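Folylpolyglutamate synthase protein FOLC (Mycobacterium tuberculosis, PDB 2VOS) probably adds L-glutamate to dihydropteroate and to tetrahydrofolate in ATP-dependent ligations that yield dihydrofolate and folylpolyglutamates. Local coordinates at residues S150-A162 with V173-I187. Numbering follows the deposited sequence.
Sequences SKFEVLTAMAFAA and VEVGMGGRWDATNVI. With CO (cobalt (II) ion), chain E.
In the ATP-binding middle domain of this Mur ligase relative, helix 151-165 packs on the loop that follows strand 170-174, and Phe152 and Phe160 reach from the helix into that loop. Phe152 swings its ring away from its own backbone N (chi1 -170°), which carries CZ to 3.3 Å from Gly176 CA, onto backbone that bears no side chain. The carboxylate of Asp182 lies beside the same ring, its plane turned 48° from it, with OD1 3.5 Å from Phe152 CE2. That carboxylate ties the loop together: OD1 accepts from Met177 N, while Asp182 OD2 takes Gly176 N, Thr184 OG1 on its anti lone pair and, closing an Asx turn, Thr184 N at 3.0 Å. The helix and the strand continuing into this loop belong to an alpha-beta P-loop NTPase-type core, and on the strand Glu174 OE2 binds cobalt at 2.2 Å beside ADP, with Thr76 and Ser98 completing the protein ligands. Back at the interface, Ala183 CB sits 3.8 Å from Glu153 CG and also touches Phe152; Glu153 OE2 forms a salt bridge with Arg49, while OE1 accepts from Ser150 N and Glu153 N donates to Ser150 OG, a capping box. Two turns further along the helix, Phe160 points CZ at Ile187 CG2, 3.6 Å away, and CE2 at Val186 CG2, while Val173 CG2 comes to the ring edge 4.2 Å from CE1.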
# COMPACT_ATOMS: atom_id res chain seq x y z
N SER A 150 8.76 -16.11 10.65
CA SER A 150 7.85 -15.04 11.04
C SER A 150 6.54 -15.20 10.31
O SER A 150 6.44 -15.92 9.31
CB SER A 150 8.42 -13.69 10.66
OG SER A 150 8.47 -13.54 9.25
N LYS A 151 5.53 -14.50 10.81
CA LYS A 151 4.25 -14.51 10.14
C LYS A 151 4.36 -13.97 8.70
O LYS A 151 3.76 -14.53 7.77
CB LYS A 151 3.27 -13.67 10.95
CG LYS A 151 2.00 -13.47 10.19
CD LYS A 151 0.93 -12.81 11.07
CE LYS A 151 -0.44 -12.89 10.27
NZ LYS A 151 -1.60 -12.19 11.04
N PHE A 152 5.12 -12.89 8.48
CA PHE A 152 5.28 -12.40 7.14
C PHE A 152 5.95 -13.44 6.21
O PHE A 152 5.54 -13.62 5.02
CB PHE A 152 6.02 -11.03 7.08
CG PHE A 152 5.97 -10.41 5.68
CD1 PHE A 152 4.73 -10.05 5.12
CD2 PHE A 152 7.12 -10.28 4.90
CE1 PHE A 152 4.63 -9.51 3.83
CE2 PHE A 152 7.05 -9.75 3.62
CZ PHE A 152 5.80 -9.36 3.06
N GLU A 153 6.98 -14.13 6.69
CA GLU A 153 7.60 -15.18 5.88
C GLU A 153 6.58 -16.25 5.45
O GLU A 153 6.52 -16.63 4.29
CB GLU A 153 8.75 -15.81 6.66
CG GLU A 153 9.97 -14.92 6.63
CD GLU A 153 11.07 -15.40 7.60
OE1 GLU A 153 10.87 -16.36 8.35
OE2 GLU A 153 12.15 -14.80 7.60
N VAL A 154 5.76 -16.70 6.38
CA VAL A 154 4.74 -17.68 6.07
C VAL A 154 3.68 -17.12 5.09
O VAL A 154 3.31 -17.82 4.13
CB VAL A 154 4.08 -18.23 7.35
CG1 VAL A 154 2.99 -19.22 6.97
CG2 VAL A 154 5.16 -18.91 8.23
N LEU A 155 3.19 -15.89 5.31
CA LEU A 155 2.24 -15.30 4.37
C LEU A 155 2.84 -15.22 2.98
O LEU A 155 2.18 -15.47 1.97
CB LEU A 155 1.84 -13.90 4.81
CG LEU A 155 0.97 -13.82 6.05
CD1 LEU A 155 0.91 -12.32 6.58
CD2 LEU A 155 -0.41 -14.42 5.78
N THR A 156 4.13 -14.90 2.91
CA THR A 156 4.76 -14.70 1.62
C THR A 156 4.88 -16.06 0.94
O THR A 156 4.60 -16.18 -0.25
CB THR A 156 6.12 -14.05 1.80
OG1 THR A 156 5.91 -12.70 2.25
CG2 THR A 156 6.94 -14.04 0.45
N ALA A 157 5.22 -17.10 1.70
CA ALA A 157 5.29 -18.41 1.12
C ALA A 157 3.91 -18.88 0.66
O ALA A 157 3.77 -19.50 -0.40
CB ALA A 157 5.88 -19.42 2.14
N MSE A 158 2.90 -18.61 1.47
CA MSE A 158 1.54 -18.90 1.04
C MSE A 158 1.18 -18.23 -0.28
O MSE A 158 0.57 -18.87 -1.16
CB MSE A 158 0.53 -18.47 2.14
CG MSE A 158 0.57 -19.38 3.37
SE MSE A 158 -0.49 -18.53 4.80
CE MSE A 158 -2.22 -18.42 3.95
N ALA A 159 1.51 -16.95 -0.45
CA ALA A 159 1.15 -16.26 -1.70
C ALA A 159 1.85 -17.01 -2.88
O ALA A 159 1.22 -17.31 -3.95
CB ALA A 159 1.59 -14.79 -1.64
N PHE A 160 3.15 -17.27 -2.72
CA PHE A 160 3.92 -17.88 -3.80
C PHE A 160 3.40 -19.27 -4.15
O PHE A 160 3.38 -19.63 -5.33
CB PHE A 160 5.43 -17.97 -3.47
CG PHE A 160 6.14 -16.63 -3.40
CD1 PHE A 160 5.75 -15.58 -4.24
CD2 PHE A 160 7.20 -16.42 -2.52
CE1 PHE A 160 6.36 -14.34 -4.19
CE2 PHE A 160 7.88 -15.15 -2.51
CZ PHE A 160 7.44 -14.11 -3.34
N ALA A 161 3.03 -20.06 -3.12
CA ALA A 161 2.45 -21.42 -3.35
C ALA A 161 1.10 -21.27 -4.07
O ALA A 161 0.77 -22.00 -5.02
CB ALA A 161 2.23 -22.10 -1.98
N ALA A 162 0.29 -20.33 -3.60
CA ALA A 162 -1.04 -20.18 -4.17
C ALA A 162 -0.90 -19.73 -5.63
O ALA A 162 -1.73 -20.11 -6.50
CB ALA A 162 -1.81 -19.10 -3.38
N VAL A 173 4.09 -8.34 -6.91
CA VAL A 173 4.55 -8.68 -5.56
C VAL A 173 5.00 -7.43 -4.84
O VAL A 173 5.99 -6.78 -5.25
CB VAL A 173 5.75 -9.64 -5.65
CG1 VAL A 173 6.29 -9.94 -4.17
CG2 VAL A 173 5.32 -10.95 -6.40
N GLU A 174 4.31 -7.07 -3.76
CA GLU A 174 4.70 -5.90 -3.02
C GLU A 174 5.66 -6.30 -1.87
O GLU A 174 5.39 -7.25 -1.15
CB GLU A 174 3.46 -5.24 -2.40
CG GLU A 174 3.75 -4.14 -1.44
CD GLU A 174 2.48 -3.48 -0.87
OE1 GLU A 174 1.34 -3.90 -1.14
OE2 GLU A 174 2.64 -2.49 -0.14
N VAL A 175 6.74 -5.56 -1.70
CA VAL A 175 7.63 -5.72 -0.53
C VAL A 175 6.86 -5.51 0.79
O VAL A 175 6.00 -4.63 0.89
CB VAL A 175 8.84 -4.70 -0.70
CG1 VAL A 175 9.65 -4.56 0.53
CG2 VAL A 175 9.77 -5.24 -1.80
N GLY A 176 7.14 -6.36 1.78
CA GLY A 176 6.63 -6.15 3.14
C GLY A 176 7.29 -4.93 3.73
O GLY A 176 6.62 -3.98 4.15
N MSE A 177 8.62 -4.89 3.74
CA MSE A 177 9.30 -3.73 4.29
C MSE A 177 10.71 -3.66 3.69
O MSE A 177 11.33 -4.72 3.50
CB MSE A 177 9.35 -3.95 5.80
CG MSE A 177 10.16 -3.05 6.59
SE MSE A 177 9.57 -3.54 8.49
CE MSE A 177 8.06 -2.29 8.61
N GLY A 178 11.23 -2.46 3.38
CA GLY A 178 12.62 -2.34 2.83
C GLY A 178 12.68 -3.00 1.45
O GLY A 178 11.97 -2.57 0.55
N GLY A 179 13.45 -4.08 1.29
CA GLY A 179 13.54 -4.74 -0.01
C GLY A 179 14.61 -5.78 -0.01
O GLY A 179 14.32 -6.98 -0.15
N ARG A 180 15.85 -5.34 0.20
CA ARG A 180 17.01 -6.20 0.12
C ARG A 180 16.84 -7.44 0.98
O ARG A 180 17.22 -8.53 0.54
CB ARG A 180 18.28 -5.48 0.59
CG ARG A 180 19.55 -6.26 0.22
CD ARG A 180 20.83 -5.40 0.37
NE ARG A 180 20.80 -4.15 -0.38
CZ ARG A 180 21.10 -4.08 -1.68
NH1 ARG A 180 21.41 -5.20 -2.30
NH2 ARG A 180 21.05 -2.91 -2.35
N TRP A 181 16.31 -7.28 2.19
CA TRP A 181 16.23 -8.42 3.13
C TRP A 181 14.79 -8.79 3.41
O TRP A 181 14.52 -9.46 4.39
CB TRP A 181 16.98 -8.14 4.44
CG TRP A 181 18.46 -7.83 4.18
CD1 TRP A 181 19.45 -8.71 3.76
CD2 TRP A 181 19.08 -6.55 4.22
NE1 TRP A 181 20.64 -8.04 3.61
CE2 TRP A 181 20.43 -6.71 3.85
CE3 TRP A 181 18.62 -5.29 4.57
CZ2 TRP A 181 21.32 -5.67 3.82
CZ3 TRP A 181 19.51 -4.24 4.52
CH2 TRP A 181 20.85 -4.43 4.16
N ASP A 182 13.87 -8.37 2.53
CA ASP A 182 12.44 -8.66 2.72
C ASP A 182 12.17 -10.11 2.26
O ASP A 182 12.81 -10.58 1.32
CB ASP A 182 11.58 -7.70 1.84
CG ASP A 182 10.11 -7.88 2.07
OD1 ASP A 182 9.68 -7.53 3.20
OD2 ASP A 182 9.44 -8.46 1.17
N ALA A 183 11.21 -10.80 2.88
CA ALA A 183 10.91 -12.19 2.54
C ALA A 183 10.54 -12.37 1.04
O ALA A 183 10.74 -13.44 0.49
CB ALA A 183 9.74 -12.76 3.46
N THR A 184 10.02 -11.32 0.39
CA THR A 184 9.61 -11.47 -1.02
C THR A 184 10.84 -11.50 -1.93
O THR A 184 10.71 -11.79 -3.12
CB THR A 184 8.72 -10.24 -1.49
OG1 THR A 184 9.44 -9.00 -1.30
CG2 THR A 184 7.41 -10.17 -0.66
N ASN A 185 12.01 -11.18 -1.38
CA ASN A 185 13.16 -10.93 -2.27
C ASN A 185 13.87 -12.25 -2.68
O ASN A 185 15.07 -12.35 -2.62
CB ASN A 185 14.13 -9.94 -1.63
CG ASN A 185 15.08 -9.33 -2.65
OD1 ASN A 185 14.72 -9.19 -3.82
ND2 ASN A 185 16.28 -8.94 -2.21
N VAL A 186 13.11 -13.24 -3.11
CA VAL A 186 13.64 -14.50 -3.54
C VAL A 186 13.11 -14.80 -4.95
O VAL A 186 13.03 -15.97 -5.34
CB VAL A 186 13.16 -15.67 -2.58
CG1 VAL A 186 13.93 -15.60 -1.31
CG2 VAL A 186 11.64 -15.57 -2.28
N ILE A 187 12.71 -13.75 -5.69
CA ILE A 187 12.06 -13.93 -6.98
C ILE A 187 12.82 -13.47 -8.24
O ILE A 187 12.42 -13.88 -9.38
CB ILE A 187 10.68 -13.31 -7.01
CG1 ILE A 187 10.71 -11.85 -6.53
CG2 ILE A 187 9.79 -14.14 -6.13
CD1 ILE A 187 9.28 -11.16 -6.60
CO CO E . 1.22 -1.36 1.02
O HOH W 1 2.67 -1.02 2.58
O HOH W 2 -0.26 -0.32 2.11